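Local coordinates for USP37 protein (PDB 3U12), which probably removes ubiquitin from proteins as a cysteine-type deubiquitinase, the chain here being its pleckstrin homology domain and not the protease part, at residues 25-30 / 95-100; 41-46 / 54-59. All blocks are in the same frame, centred on the assembly; numbering follows the deposited sequence.

Interaction 1 of 2, residues 25-30 / 95-100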
loop_
_atom_site.group_PDB
_atom_site.type_symbol
_atom_site.label_atom_id
_atom_site.label_comp_id
_atom_site.label_asym_id
_atom_site.label_seq_id
_atom_site.Cartn_x
_atom_site.Cartn_y
_atom_site.Cartn_z
ATOM N N PRO A 25 -4.034 6.161 8.309
ATOM C CA PRO A 25 -3.582 5.136 9.260
ATOM C C PRO A 25 -3.214 3.853 8.500
ATOM O O PRO A 25 -3.929 3.436 7.582
ATOM C CB PRO A 25 -4.790 4.944 10.182
ATOM C CG PRO A 25 -5.629 6.174 9.991
ATOM C CD PRO A 25 -5.449 6.522 8.548
ATOM N N ILE A 26 -2.067 3.277 8.850
ATOM C CA ILE A 26 -1.516 2.081 8.219
ATOM C C ILE A 26 -1.343 0.926 9.221
ATOM O O ILE A 26 -0.842 1.134 10.318
ATOM C CB ILE A 26 -0.167 2.419 7.513
ATOM C CG1 ILE A 26 -0.408 3.328 6.266
ATOM C CG2 ILE A 26 0.632 1.132 7.116
ATOM C CD1 ILE A 26 0.896 3.954 5.670
ATOM N N ARG A 27 -1.738 -0.295 8.807
ATOM C CA ARG A 27 -1.580 -1.516 9.587
ATOM C C ARG A 27 -0.978 -2.547 8.641
ATOM O O ARG A 27 -1.434 -2.674 7.509
ATOM C CB ARG A 27 -2.946 -2.012 10.097
ATOM C CG ARG A 27 -2.925 -2.496 11.526
ATOM C CD ARG A 27 -4.070 -3.448 11.810
ATOM N NE ARG A 27 -3.729 -4.818 11.427
ATOM C CZ ARG A 27 -4.417 -5.555 10.560
ATOM N NH1 ARG A 27 -5.517 -5.072 9.993
ATOM N NH2 ARG A 27 -4.021 -6.786 10.266
ATOM N N ILE A 28 0.065 -3.256 9.081
ATOM C CA ILE A 28 0.714 -4.255 8.237
ATOM C C ILE A 28 0.837 -5.593 8.978
ATOM O O ILE A 28 1.050 -5.620 10.192
ATOM C CB ILE A 28 2.116 -3.724 7.756
ATOM C CG1 ILE A 28 1.958 -2.446 6.861
ATOM C CG2 ILE A 28 2.923 -4.799 6.991
ATOM C CD1 ILE A 28 3.211 -1.713 6.678
ATOM N N ARG A 29 0.706 -6.694 8.238
ATOM C CA ARG A 29 0.908 -8.047 8.737
ATOM C C ARG A 29 1.953 -8.656 7.783
ATOM O O ARG A 29 1.659 -8.882 6.606
ATOM C CB ARG A 29 -0.419 -8.833 8.770
ATOM C CG ARG A 29 -0.279 -10.323 9.093
ATOM C CD ARG A 29 -1.616 -11.015 9.370
ATOM N NE ARG A 29 -2.622 -10.792 8.324
ATOM C CZ ARG A 29 -2.731 -11.511 7.210
ATOM N NH1 ARG A 29 -1.890 -12.511 6.970
ATOM N NH2 ARG A 29 -3.678 -11.234 6.324
ATOM N N SER A 30 3.194 -8.821 8.269
ATOM C CA SER A 30 4.296 -9.378 7.473
ATOM C C SER A 30 5.365 -9.952 8.357
ATOM O O SER A 30 5.431 -9.654 9.550
ATOM C CB SER A 30 4.900 -8.320 6.532
ATOM O OG SER A 30 5.634 -7.361 7.269
ATOM N N ASN A 95 2.320 -13.315 1.074
ATOM C CA ASN A 95 1.240 -13.248 2.070
ATOM C C ASN A 95 1.289 -12.017 2.970
ATOM O O ASN A 95 0.443 -11.900 3.862
ATOM C CB ASN A 95 1.134 -14.548 2.909
ATOM C CG ASN A 95 0.662 -15.723 2.099
ATOM O OD1 ASN A 95 -0.233 -15.605 1.265
ATOM N ND2 ASN A 95 1.260 -16.884 2.323
ATOM N N SER A 96 2.228 -11.075 2.714
ATOM C CA SER A 96 2.254 -9.800 3.424
ATOM C C SER A 96 0.909 -9.097 3.130
ATOM O O SER A 96 0.392 -9.168 2.004
ATOM C CB SER A 96 3.383 -8.915 2.928
ATOM O OG SER A 96 4.640 -9.559 3.004
ATOM N N PHE A 97 0.311 -8.508 4.162
ATOM C CA PHE A 97 -0.964 -7.812 4.057
ATOM C C PHE A 97 -0.747 -6.385 4.533
ATOM O O PHE A 97 -0.351 -6.176 5.680
ATOM C CB PHE A 97 -2.008 -8.499 4.927
ATOM C CG PHE A 97 -3.406 -7.938 4.801
ATOM C CD1 PHE A 97 -4.118 -8.057 3.615
ATOM C CD2 PHE A 97 -4.025 -7.324 5.885
ATOM C CE1 PHE A 97 -5.413 -7.546 3.503
ATOM C CE2 PHE A 97 -5.332 -6.837 5.783
ATOM C CZ PHE A 97 -6.021 -6.963 4.597
ATOM N N LEU A 98 -0.976 -5.419 3.646
ATOM C CA LEU A 98 -0.809 -3.995 3.918
ATOM C C LEU A 98 -2.134 -3.297 3.811
ATOM O O LEU A 98 -2.799 -3.385 2.771
ATOM C CB LEU A 98 0.181 -3.350 2.929
ATOM C CG LEU A 98 1.667 -3.753 3.062
ATOM C CD1 LEU A 98 1.948 -5.090 2.393
ATOM C CD2 LEU A 98 2.549 -2.733 2.409
ATOM N N SER A 99 -2.507 -2.578 4.865
ATOM C CA SER A 99 -3.752 -1.824 4.890
ATOM C C SER A 99 -3.514 -0.346 5.136
ATOM O O SER A 99 -2.630 0.031 5.906
ATOM C CB SER A 99 -4.699 -2.391 5.937
ATOM O OG SER A 99 -5.132 -3.669 5.516
ATOM N N ILE A 100 -4.296 0.488 4.456
ATOM C CA ILE A 100 -4.234 1.941 4.610
ATOM C C ILE A 100 -5.677 2.420 4.633
ATOM O O ILE A 100 -6.478 2.050 3.766
ATOM C CB ILE A 100 -3.315 2.666 3.588
ATOM C CG1 ILE A 100 -3.181 4.187 3.945
ATOM C CG2 ILE A 100 -3.784 2.447 2.144
ATOM C CD1 ILE A 100 -2.022 4.961 3.252
#
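The guanidinium group of Arg29 lies over CB of Phe97, which sits 3.4 Å above one face of that group and toward its rim. The guanidinium and the phenyl ring are 23° apart in plane, and Arg29 NH2 comes to 3.6 Å from Phe97 CG, at the root of the ring. Arg29 was modelled in two conformers, and this packing is that of the one described. At the ring edge, close to its plane, Arg27 NH2 stands 4.4 Å from Phe97 CD2. Two arginines of one strand therefore border a single aromatic residue of the other. The Arg29 chain leaves the backbone with CG anti to N (chi1 172°) and bends at chi3 (52°), which brings its end back across the neighbouring strand.

Beneath these side chains the backbones pair in antiparallel fashion. Arg27 with Ser99 and Arg29 with Phe97 are the hydrogen-bonded pairs, each closed by two N-H...O=C bonds; Arg29 N to Phe97 O spans 2.8 Å, and Arg27 N to Ser99 O 3.1 Å. The opposite face of the sheet is apolar. There Ile26 and Ile100 run side by side, CG1 to CG1 at 3.7 Å, and Ile28 CG1 packs on Leu98 CG at 4.0 Å.

The pairing joins the strand 25-30 to strand 97-104, which are far apart in sequence, within the curled antiparallel sheet of the PH fold. Strand 97-104 is bonded on its other side to strand 85-92, and Phe97 also touches Met89 and Thr91 there. Strand 25-30 continues the sheet toward strand 39-48, while the face of Ile26, Ile28, Leu98 and Ile100 looks into the barrel interior, where Phe43, Leu54, Val56 and Tyr58 meet it.

Interaction 2 of 2, residues 41-46 / 54-59; sequences GSFEIV and LVVHYN
In the conformer described, one of two modelled, Leu54 puts CD2 over one face of the Phe43 ring, 4.2 Å from its centroid, in a CH-pi contact 20° off the ring normal. Its other methyl, CD1, reaches Phe43 CB at 3.6 Å and also touches Ile45 CD1. Val56 lies alongside Phe43, with CG2 3.8 Å from CE1. With CG anti to N (chi1 -176°), Leu54 leans across the strand toward Phe43.

On the reverse face Glu44 OE1 approaches the edge of the His57 ring, 3.1 Å from CE1, the carboxylate and imidazole planes being 65° apart, and Val55 CG1 rests against one face of the same imidazole. Near the end of the pairing Val46 CG1 meets Val55 CG2 at 3.7 Å.

Two hydrogen-bonded pairs, Ser42 with His57 and Glu44 with Val55, hold this antiparallel hairpin in register; Val55 N to Glu44 O spans 2.9 Å. Gly41 CA, only 4.1 Å from Tyr58 CA, marks a close approach of the backbones. Farther out, Ile22, Ile26, Leu98 and Ile100 surround Phe43.

The hairpin thus turns mostly carbon contacts toward the barrel interior; its other face, with Glu44, Val55 and His57, is mixed, and the carboxylate there would probably tend to stabilise a protonated His57.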
loop_
_atom_site.group_PDB
_atom_site.type_symbol
_atom_site.label_atom_id
_atom_site.label_comp_id
_atom_site.label_asym_id
_atom_site.label_seq_id
_atom_site.Cartn_x
_atom_site.Cartn_y
_atom_site.Cartn_z
ATOM N N GLY A 41 0.624 7.344 8.370
ATOM C CA GLY A 41 1.757 7.390 7.451
ATOM C C GLY A 41 1.372 7.452 5.999
ATOM O O GLY A 41 0.290 7.912 5.674
ATOM N N SER A 42 2.245 6.960 5.114
ATOM C CA SER A 42 1.959 6.978 3.697
ATOM C C SER A 42 2.533 5.749 2.984
ATOM O O SER A 42 3.474 5.126 3.493
ATOM C CB SER A 42 2.518 8.262 3.078
ATOM O OG SER A 42 3.938 8.218 3.051
ATOM N N PHE A 43 1.917 5.397 1.836
ATOM C CA PHE A 43 2.361 4.407 0.861
ATOM C C PHE A 43 2.868 5.247 -0.319
ATOM O O PHE A 43 2.140 6.114 -0.796
ATOM C CB PHE A 43 1.208 3.533 0.357
ATOM C CG PHE A 43 0.726 2.438 1.283
ATOM C CD1 PHE A 43 1.377 2.177 2.485
ATOM C CD2 PHE A 43 -0.367 1.649 0.939
ATOM C CE1 PHE A 43 0.902 1.180 3.354
ATOM C CE2 PHE A 43 -0.813 0.636 1.792
ATOM C CZ PHE A 43 -0.205 0.436 3.003
ATOM N N GLU A 44 4.087 4.998 -0.788
ATOM C CA GLU A 44 4.643 5.754 -1.922
ATOM C C GLU A 44 5.188 4.754 -2.924
ATOM O O GLU A 44 5.894 3.824 -2.529
ATOM C CB GLU A 44 5.804 6.636 -1.429
ATOM C CG GLU A 44 6.442 7.520 -2.491
ATOM C CD GLU A 44 7.553 8.426 -1.991
ATOM O OE1 GLU A 44 8.371 7.972 -1.164
ATOM O OE2 GLU A 44 7.640 9.576 -2.472
ATOM N N ILE A 45 4.936 4.985 -4.215
ATOM C CA ILE A 45 5.498 4.097 -5.222
ATOM C C ILE A 45 6.930 4.556 -5.553
ATOM O O ILE A 45 7.151 5.749 -5.793
ATOM C CB ILE A 45 4.617 4.069 -6.501
ATOM C CG1 ILE A 45 3.194 3.455 -6.242
ATOM C CG2 ILE A 45 5.332 3.350 -7.662
ATOM C CD1 ILE A 45 3.155 2.003 -5.613
ATOM N N VAL A 46 7.877 3.598 -5.632
ATOM C CA VAL A 46 9.254 3.876 -6.076
ATOM C C VAL A 46 9.628 2.865 -7.185
ATOM O O VAL A 46 8.947 1.870 -7.324
ATOM C CB VAL A 46 10.315 3.883 -4.934
ATOM C CG1 VAL A 46 10.024 4.978 -3.908
ATOM C CG2 VAL A 46 10.442 2.507 -4.276
ATOM N N LEU A 54 6.981 -0.523 -3.105
ATOM C CA LEU A 54 6.170 0.357 -2.274
ATOM C C LEU A 54 6.902 0.670 -0.963
ATOM O O LEU A 54 7.306 -0.247 -0.251
ATOM C CB LEU A 54 4.815 -0.338 -1.987
ATOM C CG LEU A 54 3.756 0.446 -1.193
ATOM C CD1 LEU A 54 3.217 1.623 -1.995
ATOM C CD2 LEU A 54 2.576 -0.442 -0.865
ATOM N N VAL A 55 7.042 1.965 -0.641
ATOM C CA VAL A 55 7.689 2.412 0.584
ATOM C C VAL A 55 6.612 2.810 1.580
ATOM O O VAL A 55 5.706 3.584 1.249
ATOM C CB VAL A 55 8.685 3.573 0.375
ATOM C CG1 VAL A 55 9.420 3.897 1.680
ATOM C CG2 VAL A 55 9.691 3.231 -0.705
ATOM N N VAL A 56 6.754 2.324 2.816
ATOM C CA VAL A 56 5.868 2.666 3.925
ATOM C C VAL A 56 6.629 3.643 4.828
ATOM O O VAL A 56 7.620 3.267 5.452
ATOM C CB VAL A 56 5.400 1.405 4.700
ATOM C CG1 VAL A 56 4.561 1.789 5.928
ATOM C CG2 VAL A 56 4.629 0.448 3.783
ATOM N N HIS A 57 6.177 4.893 4.878
ATOM C CA HIS A 57 6.777 5.920 5.748
ATOM C C HIS A 57 5.778 6.176 6.869
ATOM O O HIS A 57 4.567 6.286 6.613
ATOM C CB HIS A 57 6.929 7.260 5.007
ATOM C CG HIS A 57 7.949 7.311 3.916
ATOM N ND1 HIS A 57 7.590 7.127 2.595
ATOM C CD2 HIS A 57 9.233 7.739 3.963
ATOM C CE1 HIS A 57 8.675 7.382 1.887
ATOM N NE2 HIS A 57 9.702 7.743 2.675
ATOM N N TYR A 58 6.268 6.309 8.089
ATOM C CA TYR A 58 5.417 6.639 9.223
ATOM C C TYR A 58 5.702 8.056 9.650
ATOM O O TYR A 58 6.845 8.508 9.550
ATOM C CB TYR A 58 5.639 5.679 10.396
ATOM C CG TYR A 58 5.199 4.262 10.101
ATOM C CD1 TYR A 58 3.870 3.972 9.795
ATOM C CD2 TYR A 58 6.096 3.199 10.193
ATOM C CE1 TYR A 58 3.462 2.671 9.522
ATOM C CE2 TYR A 58 5.695 1.892 9.930
ATOM C CZ TYR A 58 4.369 1.629 9.628
ATOM O OH TYR A 58 3.976 0.346 9.351
ATOM N N ASN A 59 4.655 8.768 10.107
ATOM C CA ASN A 59 4.779 10.132 10.626
ATOM C C ASN A 59 5.758 10.186 11.799
ATOM O O ASN A 59 6.524 11.131 11.858
ATOM C CB ASN A 59 3.423 10.686 11.078
ATOM C CG ASN A 59 2.505 11.102 9.965
ATOM O OD1 ASN A 59 2.667 10.736 8.795
ATOM N ND2 ASN A 59 1.499 11.873 10.320
#

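In the fold
Both interactions belong to the same curled antiparallel sheet of the PH domain, with centres 12 Å apart. Both strands of interaction 2 fall, in sequence, between the two strands of interaction 1: strand 25-30 comes first, then, after the short strand 34-35, the 39-48 / 51-58 hairpin, and strand 97-104 returns much later to pair with 25-30. Strands 25-30 and 39-48 are neighbours, so the two pairings share one continuous stretch of sheet. They also meet through their inner faces, where Ile26 CD1 lies 3.5 Å from Gly41 C and Ile100 CG2 lies 3.5 Å from Phe43 CE2. Local hairpin and long-range closure thus contribute to a common apolar interior.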